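Local coordinates for StAR-related lipid transfer protein 5 (PDB 2R55), which may bind cholesterol or other sterols and probably takes part in the transport of sterols and other lipids inside the cell, at residues C174-E179 against T188-F193; T192-D197 against R213-F218; S55-P60 against L68-G73; T78-W83 against G146-N151; M27-A32 against L137-R142. All blocks are in the same frame, centred on the assembly; numbering follows the deposited sequence.

Interaction 1 (C174-E179 against T188-F193); sequences CGCFCE and TNLVTF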
# COMPACT_ATOMS: atom_id res chain seq x y z
N CYS A 174 -2.57 -5.97 -0.28
CA CYS A 174 -1.83 -4.87 -0.88
C CYS A 174 -0.58 -4.60 -0.09
O CYS A 174 -0.39 -5.16 0.98
CB CYS A 174 -2.65 -3.58 -0.88
SG CYS A 174 -3.16 -2.95 0.74
N GLY A 175 0.26 -3.71 -0.61
CA GLY A 175 1.46 -3.29 0.09
C GLY A 175 2.65 -3.12 -0.81
O GLY A 175 2.51 -2.78 -1.99
N CYS A 176 3.82 -3.38 -0.26
CA CYS A 176 5.08 -3.07 -0.90
C CYS A 176 6.07 -4.21 -0.85
O CYS A 176 6.23 -4.85 0.19
CB CYS A 176 5.74 -1.91 -0.17
SG CYS A 176 5.03 -0.41 -0.68
N PHE A 177 6.76 -4.42 -1.97
CA PHE A 177 7.97 -5.23 -2.03
C PHE A 177 9.22 -4.32 -2.16
O PHE A 177 9.34 -3.55 -3.12
CB PHE A 177 7.90 -6.21 -3.20
CG PHE A 177 6.93 -7.33 -3.00
CD1 PHE A 177 5.60 -7.20 -3.38
CD2 PHE A 177 7.35 -8.54 -2.44
CE1 PHE A 177 4.68 -8.26 -3.22
CE2 PHE A 177 6.45 -9.60 -2.26
CZ PHE A 177 5.10 -9.45 -2.66
N CYS A 178 10.11 -4.39 -1.17
CA CYS A 178 11.39 -3.68 -1.23
C CYS A 178 12.50 -4.68 -1.58
O CYS A 178 12.86 -5.50 -0.74
CB CYS A 178 11.70 -3.02 0.11
SG CYS A 178 10.53 -1.76 0.68
N GLU A 179 13.02 -4.61 -2.80
CA GLU A 179 13.93 -5.66 -3.32
C GLU A 179 15.32 -5.12 -3.62
O GLU A 179 15.47 -4.23 -4.45
CB GLU A 179 13.37 -6.34 -4.59
CG GLU A 179 11.84 -6.58 -4.59
CD GLU A 179 11.27 -7.02 -5.95
OE1 GLU A 179 11.79 -6.62 -7.02
OE2 GLU A 179 10.27 -7.77 -5.96
N THR A 188 17.50 0.34 -5.09
CA THR A 188 16.41 -0.54 -4.63
C THR A 188 15.19 -0.56 -5.56
O THR A 188 14.71 0.50 -5.99
CB THR A 188 15.93 -0.15 -3.20
OG1 THR A 188 17.06 0.10 -2.34
CG2 THR A 188 15.07 -1.26 -2.58
N ASN A 189 14.69 -1.75 -5.87
CA ASN A 189 13.50 -1.92 -6.68
C ASN A 189 12.28 -1.96 -5.76
O ASN A 189 12.27 -2.73 -4.78
CB ASN A 189 13.58 -3.20 -7.52
CG ASN A 189 12.61 -3.21 -8.70
OD1 ASN A 189 12.84 -2.57 -9.73
ND2 ASN A 189 11.53 -3.96 -8.55
N LEU A 190 11.30 -1.11 -6.07
CA LEU A 190 10.05 -1.03 -5.31
C LEU A 190 8.83 -1.35 -6.18
O LEU A 190 8.49 -0.60 -7.12
CB LEU A 190 9.89 0.37 -4.70
CG LEU A 190 8.59 0.67 -3.93
CD1 LEU A 190 8.49 -0.19 -2.66
CD2 LEU A 190 8.48 2.13 -3.57
N VAL A 191 8.17 -2.47 -5.86
CA VAL A 191 6.93 -2.88 -6.51
C VAL A 191 5.81 -2.82 -5.48
O VAL A 191 5.90 -3.44 -4.40
CB VAL A 191 7.04 -4.29 -7.12
CG1 VAL A 191 5.84 -4.58 -8.04
CG2 VAL A 191 8.33 -4.43 -7.88
N THR A 192 4.76 -2.06 -5.79
CA THR A 192 3.70 -1.81 -4.84
C THR A 192 2.36 -2.14 -5.47
O THR A 192 2.14 -1.90 -6.67
CB THR A 192 3.62 -0.33 -4.41
OG1 THR A 192 3.22 0.47 -5.52
CG2 THR A 192 4.94 0.18 -3.86
N PHE A 193 1.45 -2.65 -4.63
CA PHE A 193 0.10 -2.95 -5.06
C PHE A 193 -0.90 -2.18 -4.24
O PHE A 193 -0.90 -2.25 -3.01
CB PHE A 193 -0.17 -4.45 -4.96
CG PHE A 193 0.74 -5.26 -5.81
CD1 PHE A 193 0.46 -5.44 -7.15
CD2 PHE A 193 1.90 -5.79 -5.28
CE1 PHE A 193 1.31 -6.17 -7.94
CE2 PHE A 193 2.76 -6.52 -6.08
CZ PHE A 193 2.46 -6.71 -7.41

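Interaction 2 (T192-D197 against R213-F218); sequences TFFHTD and RSMTRF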
# COMPACT_ATOMS: atom_id res chain seq x y z
N THR A 192 4.76 -2.06 -5.79
CA THR A 192 3.70 -1.81 -4.84
C THR A 192 2.36 -2.14 -5.47
O THR A 192 2.14 -1.90 -6.67
CB THR A 192 3.62 -0.33 -4.41
OG1 THR A 192 3.22 0.47 -5.52
CG2 THR A 192 4.94 0.18 -3.86
N PHE A 193 1.45 -2.65 -4.63
CA PHE A 193 0.10 -2.95 -5.06
C PHE A 193 -0.90 -2.18 -4.24
O PHE A 193 -0.90 -2.25 -3.01
CB PHE A 193 -0.17 -4.45 -4.96
CG PHE A 193 0.74 -5.26 -5.81
CD1 PHE A 193 0.46 -5.44 -7.15
CD2 PHE A 193 1.90 -5.79 -5.28
CE1 PHE A 193 1.31 -6.17 -7.94
CE2 PHE A 193 2.76 -6.52 -6.08
CZ PHE A 193 2.46 -6.71 -7.41
N PHE A 194 -1.75 -1.43 -4.93
CA PHE A 194 -2.90 -0.75 -4.34
C PHE A 194 -4.12 -1.58 -4.68
O PHE A 194 -4.34 -1.92 -5.84
CB PHE A 194 -3.04 0.65 -4.93
CG PHE A 194 -2.07 1.63 -4.36
CD1 PHE A 194 -1.10 1.22 -3.44
CD2 PHE A 194 -2.09 2.94 -4.77
CE1 PHE A 194 -0.20 2.14 -2.91
CE2 PHE A 194 -1.18 3.86 -4.24
CZ PHE A 194 -0.25 3.46 -3.32
N HIS A 195 -4.89 -1.94 -3.67
CA HIS A 195 -5.99 -2.88 -3.85
C HIS A 195 -7.14 -2.38 -3.05
O HIS A 195 -7.64 -3.06 -2.15
CB HIS A 195 -5.57 -4.24 -3.31
CG HIS A 195 -6.25 -5.40 -3.97
ND1 HIS A 195 -5.78 -6.68 -3.86
CD2 HIS A 195 -7.35 -5.46 -4.76
CE1 HIS A 195 -6.57 -7.49 -4.54
NE2 HIS A 195 -7.52 -6.78 -5.10
N THR A 196 -7.56 -1.18 -3.38
CA THR A 196 -8.35 -0.39 -2.45
C THR A 196 -9.79 -0.37 -2.84
O THR A 196 -10.11 -0.19 -4.01
CB THR A 196 -7.82 1.01 -2.44
OG1 THR A 196 -6.49 0.98 -1.92
CG2 THR A 196 -8.69 1.94 -1.60
N ASP A 197 -10.67 -0.57 -1.87
CA ASP A 197 -12.09 -0.29 -2.07
C ASP A 197 -12.42 1.01 -1.35
O ASP A 197 -12.61 1.04 -0.14
CB ASP A 197 -12.96 -1.42 -1.54
CG ASP A 197 -14.42 -1.19 -1.80
OD1 ASP A 197 -14.77 -0.27 -2.58
OD2 ASP A 197 -15.25 -1.92 -1.23
N ARG A 213 -3.06 7.74 -11.15
CA ARG A 213 -2.43 9.00 -10.77
C ARG A 213 -1.94 8.96 -9.34
O ARG A 213 -0.92 9.56 -9.01
CB ARG A 213 -3.42 10.15 -10.91
CG ARG A 213 -3.85 10.45 -12.34
CD ARG A 213 -3.91 11.98 -12.61
NE ARG A 213 -4.96 12.65 -11.84
CZ ARG A 213 -5.10 13.97 -11.73
NH1 ARG A 213 -4.27 14.82 -12.34
NH2 ARG A 213 -6.10 14.47 -11.00
N SER A 214 -2.66 8.24 -8.49
CA SER A 214 -2.33 8.11 -7.09
C SER A 214 -1.00 7.37 -6.95
O SER A 214 -0.15 7.75 -6.14
CB SER A 214 -3.46 7.38 -6.34
OG SER A 214 -3.33 7.50 -4.93
N MET A 215 -0.81 6.33 -7.77
CA MET A 215 0.43 5.54 -7.78
C MET A 215 1.67 6.30 -8.28
O MET A 215 2.73 6.21 -7.68
CB MET A 215 0.23 4.25 -8.58
CG MET A 215 1.39 3.26 -8.51
SD MET A 215 1.37 2.20 -7.05
CE MET A 215 0.04 1.08 -7.44
N THR A 216 1.53 7.03 -9.39
CA THR A 216 2.65 7.82 -9.95
C THR A 216 3.10 8.96 -9.01
O THR A 216 4.29 9.30 -8.96
CB THR A 216 2.30 8.43 -11.31
OG1 THR A 216 1.21 9.36 -11.15
CG2 THR A 216 1.93 7.35 -12.31
N ARG A 217 2.14 9.53 -8.29
CA ARG A 217 2.39 10.53 -7.26
C ARG A 217 3.02 9.93 -6.01
O ARG A 217 3.84 10.57 -5.34
CB ARG A 217 1.06 11.22 -6.87
CG ARG A 217 0.81 12.53 -7.58
CD ARG A 217 -0.66 12.70 -7.98
NE ARG A 217 -1.01 14.12 -8.14
CZ ARG A 217 -0.60 14.88 -9.15
NH1 ARG A 217 0.16 14.38 -10.13
NH2 ARG A 217 -0.96 16.16 -9.19
N PHE A 218 2.61 8.70 -5.69
CA PHE A 218 3.15 7.96 -4.55
C PHE A 218 4.68 7.80 -4.71
O PHE A 218 5.45 8.12 -3.80
CB PHE A 218 2.43 6.63 -4.43
CG PHE A 218 3.05 5.66 -3.44
CD1 PHE A 218 2.69 5.69 -2.10
CD2 PHE A 218 3.94 4.68 -3.88
CE1 PHE A 218 3.25 4.75 -1.20
CE2 PHE A 218 4.50 3.77 -2.98
CZ PHE A 218 4.16 3.80 -1.65

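Interaction 3 (S55-P60 against L68-G73); sequences SVSWRP and LYRGEG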
# COMPACT_ATOMS: atom_id res chain seq x y z
N SER A 55 6.01 3.05 -13.53
CA SER A 55 5.17 2.33 -14.49
C SER A 55 4.00 1.73 -13.72
O SER A 55 4.18 1.00 -12.73
CB SER A 55 5.96 1.21 -15.12
OG SER A 55 6.36 0.30 -14.12
N VAL A 56 2.79 2.05 -14.15
CA VAL A 56 1.65 1.50 -13.46
C VAL A 56 0.76 0.75 -14.43
O VAL A 56 0.57 1.15 -15.58
CB VAL A 56 0.88 2.57 -12.60
CG1 VAL A 56 1.86 3.56 -11.96
CG2 VAL A 56 -0.14 3.30 -13.40
N SER A 57 0.24 -0.38 -13.96
CA SER A 57 -0.71 -1.17 -14.72
C SER A 57 -1.77 -1.66 -13.76
O SER A 57 -1.63 -1.50 -12.54
CB SER A 57 -0.01 -2.34 -15.40
OG SER A 57 0.90 -2.97 -14.52
N TRP A 58 -2.83 -2.26 -14.29
CA TRP A 58 -3.95 -2.68 -13.47
C TRP A 58 -4.44 -4.03 -13.96
O TRP A 58 -3.99 -4.52 -15.01
CB TRP A 58 -5.08 -1.63 -13.51
CG TRP A 58 -5.71 -1.53 -14.86
CD1 TRP A 58 -5.25 -0.81 -15.93
CD2 TRP A 58 -6.88 -2.21 -15.31
NE1 TRP A 58 -6.06 -1.00 -17.01
CE2 TRP A 58 -7.07 -1.86 -16.66
CE3 TRP A 58 -7.80 -3.09 -14.70
CZ2 TRP A 58 -8.15 -2.35 -17.43
CZ3 TRP A 58 -8.87 -3.58 -15.46
CH2 TRP A 58 -9.03 -3.20 -16.81
N ARG A 59 -5.35 -4.63 -13.19
CA ARG A 59 -6.16 -5.75 -13.64
C ARG A 59 -7.38 -5.92 -12.73
O ARG A 59 -7.36 -5.45 -11.60
CB ARG A 59 -5.35 -7.04 -13.73
CG ARG A 59 -5.22 -7.80 -12.44
CD ARG A 59 -4.16 -8.85 -12.55
NE ARG A 59 -4.15 -9.70 -11.38
CZ ARG A 59 -3.36 -10.76 -11.25
NH1 ARG A 59 -2.53 -11.09 -12.24
NH2 ARG A 59 -3.38 -11.48 -10.14
N PRO A 60 -8.43 -6.61 -13.22
CA PRO A 60 -9.57 -6.84 -12.33
C PRO A 60 -9.14 -7.60 -11.08
O PRO A 60 -8.42 -8.59 -11.18
CB PRO A 60 -10.51 -7.73 -13.18
CG PRO A 60 -10.07 -7.54 -14.58
CD PRO A 60 -8.61 -7.23 -14.55
N LEU A 68 -7.05 -4.13 -9.16
CA LEU A 68 -5.79 -4.17 -8.43
C LEU A 68 -4.78 -3.42 -9.26
O LEU A 68 -4.70 -3.62 -10.47
CB LEU A 68 -5.36 -5.62 -8.22
CG LEU A 68 -3.93 -6.04 -7.83
CD1 LEU A 68 -3.53 -5.54 -6.45
CD2 LEU A 68 -3.76 -7.58 -7.93
N TYR A 69 -3.99 -2.56 -8.61
CA TYR A 69 -3.01 -1.69 -9.26
C TYR A 69 -1.58 -2.07 -8.88
O TYR A 69 -1.31 -2.38 -7.71
CB TYR A 69 -3.29 -0.21 -8.92
CG TYR A 69 -4.53 0.32 -9.58
CD1 TYR A 69 -5.77 0.26 -8.95
CD2 TYR A 69 -4.47 0.87 -10.86
CE1 TYR A 69 -6.94 0.72 -9.58
CE2 TYR A 69 -5.62 1.34 -11.51
CZ TYR A 69 -6.85 1.26 -10.86
OH TYR A 69 -7.97 1.72 -11.50
N ARG A 70 -0.69 -2.02 -9.86
CA ARG A 70 0.68 -2.46 -9.70
C ARG A 70 1.63 -1.35 -10.13
O ARG A 70 1.61 -0.90 -11.28
CB ARG A 70 0.90 -3.70 -10.55
CG ARG A 70 2.35 -4.24 -10.60
CD ARG A 70 2.58 -4.98 -11.90
NE ARG A 70 3.64 -5.97 -11.80
CZ ARG A 70 4.94 -5.70 -11.90
NH1 ARG A 70 5.36 -4.44 -12.08
NH2 ARG A 70 5.82 -6.69 -11.81
N GLY A 71 2.45 -0.91 -9.18
CA GLY A 71 3.48 0.08 -9.44
C GLY A 71 4.85 -0.57 -9.44
O GLY A 71 5.15 -1.40 -8.58
N GLU A 72 5.67 -0.21 -10.41
CA GLU A 72 7.05 -0.67 -10.44
C GLU A 72 8.00 0.49 -10.76
O GLU A 72 7.71 1.34 -11.62
CB GLU A 72 7.22 -1.84 -11.42
CG GLU A 72 8.68 -2.23 -11.72
CD GLU A 72 8.87 -3.73 -12.01
OE1 GLU A 72 7.96 -4.37 -12.61
OE2 GLU A 72 9.94 -4.26 -11.63
N GLY A 73 9.12 0.53 -10.04
CA GLY A 73 10.02 1.66 -10.12
C GLY A 73 11.24 1.54 -9.23
O GLY A 73 11.12 1.26 -8.01

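Interaction 4 (T78-W83 against G146-N151); sequences TLEEVW and GTISSN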
# COMPACT_ATOMS: atom_id res chain seq x y z
N THR A 78 19.25 3.30 -0.39
CA THR A 78 19.58 2.05 0.29
C THR A 78 18.29 1.36 0.70
O THR A 78 17.31 2.03 1.00
CB THR A 78 20.43 2.29 1.57
OG1 THR A 78 19.58 2.74 2.63
CG2 THR A 78 21.54 3.30 1.32
N LEU A 79 18.32 0.04 0.72
CA LEU A 79 17.15 -0.81 0.98
C LEU A 79 16.43 -0.48 2.29
O LEU A 79 15.21 -0.58 2.36
CB LEU A 79 17.56 -2.29 0.94
CG LEU A 79 16.66 -3.40 1.48
CD1 LEU A 79 15.48 -3.75 0.54
CD2 LEU A 79 17.49 -4.63 1.74
N GLU A 80 17.16 -0.09 3.32
CA GLU A 80 16.53 0.18 4.61
C GLU A 80 16.09 1.64 4.81
O GLU A 80 15.33 1.94 5.74
CB GLU A 80 17.39 -0.33 5.76
CG GLU A 80 17.31 -1.86 5.90
CD GLU A 80 18.56 -2.45 6.50
OE1 GLU A 80 18.91 -2.07 7.64
OE2 GLU A 80 19.18 -3.30 5.84
N GLU A 81 16.56 2.51 3.92
CA GLU A 81 16.00 3.85 3.80
C GLU A 81 14.62 3.80 3.16
O GLU A 81 13.66 4.40 3.67
CB GLU A 81 16.93 4.76 3.00
CG GLU A 81 17.88 5.60 3.86
CD GLU A 81 19.00 6.24 3.04
OE1 GLU A 81 19.09 5.96 1.83
OE2 GLU A 81 19.80 7.02 3.62
N VAL A 82 14.50 3.07 2.04
CA VAL A 82 13.22 2.98 1.34
C VAL A 82 12.22 2.26 2.21
O VAL A 82 11.04 2.59 2.18
CB VAL A 82 13.29 2.30 -0.06
CG1 VAL A 82 14.57 2.67 -0.78
CG2 VAL A 82 13.15 0.80 0.05
N TRP A 83 12.68 1.29 2.99
CA TRP A 83 11.77 0.54 3.84
C TRP A 83 11.30 1.41 4.98
O TRP A 83 10.11 1.48 5.27
CB TRP A 83 12.39 -0.76 4.34
CG TRP A 83 11.58 -1.40 5.42
CD1 TRP A 83 11.84 -1.36 6.75
CD2 TRP A 83 10.37 -2.15 5.27
NE1 TRP A 83 10.87 -2.04 7.45
CE2 TRP A 83 9.95 -2.54 6.56
CE3 TRP A 83 9.60 -2.53 4.17
CZ2 TRP A 83 8.81 -3.30 6.78
CZ3 TRP A 83 8.45 -3.27 4.39
CH2 TRP A 83 8.07 -3.65 5.69
N GLY A 146 16.65 -10.92 0.43
CA GLY A 146 16.82 -9.67 1.14
C GLY A 146 15.55 -8.83 1.09
O GLY A 146 15.35 -7.94 1.93
N THR A 147 14.71 -9.11 0.09
CA THR A 147 13.44 -8.44 -0.06
C THR A 147 12.73 -8.34 1.29
O THR A 147 12.66 -9.32 2.05
CB THR A 147 12.54 -9.16 -1.10
OG1 THR A 147 13.15 -9.08 -2.39
CG2 THR A 147 11.18 -8.51 -1.20
N ILE A 148 12.26 -7.14 1.60
CA ILE A 148 11.40 -6.89 2.74
C ILE A 148 10.07 -6.48 2.13
O ILE A 148 10.04 -5.71 1.16
CB ILE A 148 11.98 -5.79 3.67
CG1 ILE A 148 13.50 -5.95 3.84
CG2 ILE A 148 11.31 -5.83 5.04
CD1 ILE A 148 14.20 -4.79 4.52
N SER A 149 8.96 -6.99 2.66
CA SER A 149 7.65 -6.68 2.11
C SER A 149 6.62 -6.28 3.16
O SER A 149 6.74 -6.63 4.34
CB SER A 149 7.11 -7.85 1.29
OG SER A 149 6.39 -8.75 2.11
N SER A 150 5.59 -5.54 2.71
CA SER A 150 4.48 -5.23 3.57
C SER A 150 3.24 -5.78 2.93
O SER A 150 3.05 -5.69 1.71
CB SER A 150 4.35 -3.72 3.83
OG SER A 150 4.30 -2.98 2.62
N ASN A 151 2.39 -6.36 3.77
CA ASN A 151 1.25 -7.13 3.30
C ASN A 151 0.07 -6.79 4.18
O ASN A 151 0.01 -7.16 5.35
CB ASN A 151 1.58 -8.63 3.39
CG ASN A 151 2.87 -9.01 2.63
OD1 ASN A 151 2.85 -9.27 1.43
ND2 ASN A 151 3.97 -9.05 3.35

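Interaction 5 (M27-A32 against L137-R142); sequences MSEAVA and LVLVKR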
# COMPACT_ATOMS: atom_id res chain seq x y z
N MET A 27 -4.40 -15.74 8.61
CA MET A 27 -5.04 -14.97 7.55
C MET A 27 -4.12 -13.89 6.99
O MET A 27 -4.26 -13.49 5.84
CB MET A 27 -6.42 -14.43 7.95
CG MET A 27 -6.48 -13.43 9.10
SD MET A 27 -8.12 -12.61 9.22
CE MET A 27 -7.98 -11.32 7.97
N SER A 28 -3.17 -13.46 7.80
CA SER A 28 -2.15 -12.54 7.33
C SER A 28 -1.13 -13.24 6.44
O SER A 28 -0.61 -12.65 5.50
CB SER A 28 -1.43 -11.93 8.51
OG SER A 28 -1.03 -12.93 9.40
N GLU A 29 -0.83 -14.51 6.75
CA GLU A 29 0.04 -15.32 5.90
C GLU A 29 -0.56 -15.55 4.52
O GLU A 29 0.14 -15.43 3.51
CB GLU A 29 0.38 -16.65 6.56
CG GLU A 29 1.77 -17.17 6.19
CD GLU A 29 2.91 -16.32 6.76
OE1 GLU A 29 2.66 -15.46 7.64
OE2 GLU A 29 4.07 -16.51 6.32
N ALA A 30 -1.86 -15.86 4.48
CA ALA A 30 -2.62 -15.88 3.23
C ALA A 30 -2.43 -14.60 2.41
O ALA A 30 -2.36 -14.65 1.19
CB ALA A 30 -4.11 -16.12 3.51
N VAL A 31 -2.36 -13.47 3.11
CA VAL A 31 -2.29 -12.16 2.45
C VAL A 31 -0.98 -12.02 1.69
O VAL A 31 -0.99 -11.74 0.49
CB VAL A 31 -2.47 -11.02 3.47
CG1 VAL A 31 -2.06 -9.68 2.86
CG2 VAL A 31 -3.90 -10.98 3.95
N ALA A 32 0.13 -12.24 2.39
CA ALA A 32 1.45 -12.26 1.79
C ALA A 32 1.57 -13.29 0.66
O ALA A 32 2.18 -13.00 -0.38
CB ALA A 32 2.50 -12.52 2.86
N LEU A 137 -5.05 -5.48 8.75
CA LEU A 137 -4.10 -6.44 9.29
C LEU A 137 -2.87 -6.38 8.40
O LEU A 137 -2.94 -6.74 7.23
CB LEU A 137 -4.69 -7.84 9.29
CG LEU A 137 -3.91 -8.92 10.03
CD1 LEU A 137 -3.71 -8.55 11.49
CD2 LEU A 137 -4.66 -10.22 9.91
N VAL A 138 -1.77 -5.86 8.95
CA VAL A 138 -0.53 -5.69 8.20
C VAL A 138 0.61 -6.51 8.78
O VAL A 138 0.96 -6.38 9.96
CB VAL A 138 -0.11 -4.18 8.02
CG1 VAL A 138 -0.25 -3.39 9.32
CG2 VAL A 138 1.31 -4.08 7.47
N LEU A 139 1.16 -7.37 7.92
CA LEU A 139 2.24 -8.28 8.27
C LEU A 139 3.45 -7.89 7.46
O LEU A 139 3.37 -7.70 6.24
CB LEU A 139 1.83 -9.73 7.96
CG LEU A 139 2.72 -11.00 8.06
CD1 LEU A 139 3.50 -11.29 6.80
CD2 LEU A 139 3.64 -11.07 9.30
N VAL A 140 4.58 -7.74 8.16
CA VAL A 140 5.88 -7.59 7.54
C VAL A 140 6.50 -8.98 7.43
O VAL A 140 6.54 -9.73 8.40
CB VAL A 140 6.80 -6.69 8.38
CG1 VAL A 140 8.22 -6.69 7.81
CG2 VAL A 140 6.25 -5.27 8.46
N LYS A 141 6.96 -9.33 6.24
CA LYS A 141 7.59 -10.62 6.02
C LYS A 141 8.83 -10.38 5.18
O LYS A 141 8.80 -9.56 4.25
CB LYS A 141 6.65 -11.57 5.29
CG LYS A 141 7.07 -13.05 5.30
CD LYS A 141 6.02 -13.92 4.59
CE LYS A 141 6.46 -15.38 4.47
NZ LYS A 141 5.49 -16.16 3.64
N ARG A 142 9.90 -11.10 5.50
CA ARG A 142 11.20 -10.89 4.90
C ARG A 142 11.60 -12.11 4.09
O ARG A 142 11.42 -13.25 4.54
CB ARG A 142 12.23 -10.63 6.00
CG ARG A 142 11.66 -9.75 7.09
CD ARG A 142 12.45 -9.72 8.36
NE ARG A 142 12.34 -8.38 8.92
CZ ARG A 142 13.24 -7.42 8.72
NH1 ARG A 142 14.33 -7.66 8.00
NH2 ARG A 142 13.04 -6.22 9.25

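Interaction 1 (C174-E179 against T188-F193)
Phe177 and Val191 face each other in the middle of an antiparallel beta hairpin of the START fold, whose strands 174-179 and 188-193 run at 168° to one another. Three hydrogen-bonded pairs, Gly175 with Phe193, Phe177 with Val191 and Glu179 with Asn189, join the backbones; the straightest bond runs from Phe177 N to Val191 O at 2.8 Å. Two rings stand out as bumps on this face. CE1 of Phe177 comes up at the edge of the Phe193 ring, 3.9 Å from its CE2, and Met35 of helix 21-40 packs on both. Gly175, paired across the strands with Phe193, has a backbone shape in which a CB would press on the preceding carbonyl oxygen. Further along, Glu179 and Asn189 lie side by side with carboxylate and amide planes 23° apart, joined by a weak bond from Asn189 ND2 to Glu179 OE1 at 3.1 Å, while Glu179 OE2 pairs with Arg39. Were Glu179 an alanine, the Arg39 charge would probably be left without this mate and the Asn189 amide would be freer to turn. On the opposite face Leu190 fills a hollow between two cysteines, its CD1 lying 4.0 Å from Cys176 SG and 4.2 Å from Cys178 SG. On that same face Thr192 CG2 lies close against Cys176 SG, at 3.2 Å.

Interaction 2 (T192-D197 against R213-F218)
Met215 lays its sulfur over one face of the Phe194 ring, a Met-aromatic contact with SD 4.1 Å from the ring centroid and only 8° off the normal. Its CE, nearer the rim, touches Phe194 CG at 3.8 Å. Bends at chi2 and chi3 (83° and 74°) curl the chain so that its end reaches the ring. The edge of Phe194 is used too: CZ points at the face of Phe218 in a T-shaped pair, centroids 5.4 Å apart. Phe218 also receives the methyl of Thr192, whose CG2 lies 3.7 Å from CE2. With an alanine's methyl instead of the Phe194 ring, Met215 would be likely to lose the surface it lies on and the Phe218 face its edge partner. One helical turn, with Phe218 N bonded to Ser214 O, sets the spacing of these residues. Farther out, Val56 and Tyr69 pack against Met215, so helix 204-227, the C-terminal helix of the START fold, rests across strands 54-60, 67-75 and 188-197.

Interaction 3 (S55-P60 against L68-G73)
Trp58 and Tyr69 meet at a non-hydrogen-bonded pair of this antiparallel hairpin, with Trp58 CB 3.6 Å from Tyr69 CE2. With its CG between the backbone N and the carbonyl carbon (chi1 67°), Trp58 carries its indole away from strand 68-73, which leaves Trp58 CB as the part the tyrosine ring meets. On the other face Arg59 and Leu68 lie side by side and point the same way, Arg59 NE 4.1 Å from Leu68 CD2. Beyond the leucine the guanidinium of Arg59 makes a cation-pi contact with Trp45 and a hydrogen bond to Ala43 O. The next pair on that face sets Ser57 against Arg70, whose extended chain passes with CD 3.7 Å from Ser57 OG. Its guanidinium then meets Glu72, NH1 to OE1 at 2.7 Å, in a salt bridge that lies in the guanidinium plane but comes from above the carboxylate plane. Ser55 OG donates to Glu72 O at 3.0 Å, tilted 35° from the carbonyl plane. Backbone bonds of the Ser57-Arg70 and Arg59-Leu68 pairs hold the register. The hairpin lies between strand 46-49, beside 54-60, and strand 188-197, beside 67-75; helix 204-227 packs on Val56 and Tyr69, helix 21-40 on Arg59, Leu68 and Arg70.

Interaction 4 (T78-W83 against G146-N151)
A methyl group of Ile148 sits almost directly over the centre of the six-membered ring of Trp83: CG2 lies 3.6 Å from the centroid of that ring and 4° off its normal, a closely centred CH-pi contact. The two side chains cross at about a right angle. Trp83 gets there with chi1 at 168°, its CG turned opposite the backbone N, which extends the ring from the helix toward the strand. At its far end the indole reaches the backbone, CH2 coming 3.5 Å from Ser149 O, while Ser150 N lies near the ring plane at the edge, 4.0 Å from CZ3. The other branch of Ile148 goes to Leu79, CD1 to CG 4.2 Å, and Leu79 CD2 reaches on to Gly146 O at 3.9 Å. Thr78 and Glu81 form a capping box at the start of the helix; Glu81 N donates to Thr78 OG1 at 3.3 Å, and the return bond from Thr78 N to Glu81 OE1 is weak. Helix 79-86 packs over the sheet face carrying Ile148 and Ser150 and also touches Cys178 and Thr188, while strand 148-154 itself runs between 132-142 and 167-180, with Ser150 OG taking the N-H of Cys176.

Interaction 5 (M27-A32 against L137-R142)
Glu29 and Lys141 form the polar end of a helix-on-sheet contact of the START fold, in which segment 27-32 of the N-terminal helix crosses strand 137-142 at -64°. Lys141 NZ donates to Glu29 OE2 at 3.1 Å in a salt bridge, approaching from above the carboxylate plane, 39° out of it. The lysine chain is extended throughout, whereas that of Glu29 bends at chi2 to meet it. Ser28 OG turns back into its own helix, to Ala25 O and Ala24 O, and presents its CB to the strand, 4.0 Å from Leu139 CB. Strand carbonyls have partners of their own on strand 148-154: Leu139 O accepts from Asn151 ND2, and Lys141 O is engaged by Ser149, whose OG adds a weak bond. The remaining contact is apolar. Leu137 CD2 lies 3.8 Å from Met27 CG and also touches Ser28 CB. One turn on, Ala32 CB rests 4.2 Å from both Leu139 CD1 and Lys141 CD.

In the fold
From the N terminus, helix 21-40 opens interaction 5, which closes only at strand 132-142, so the hairpin of interaction 3 is nested within its loop. Interaction 4 starts inside that same loop, at helix 79-86, and ends beyond it on strand 148-154; interactions 4 and 5 therefore cross, and their neighbouring strands are bonded to each other. Interaction 1 follows as a local hairpin, bonded on one side to strand 148-154 and on the other to strand 67-75. Interaction 2 starts on Thr192 and Phe193, where interaction 1 ends, and ties strand 188-197 to helix 204-227. Together the five contacts link both long terminal helices and helix 79-86 to one curved sheet.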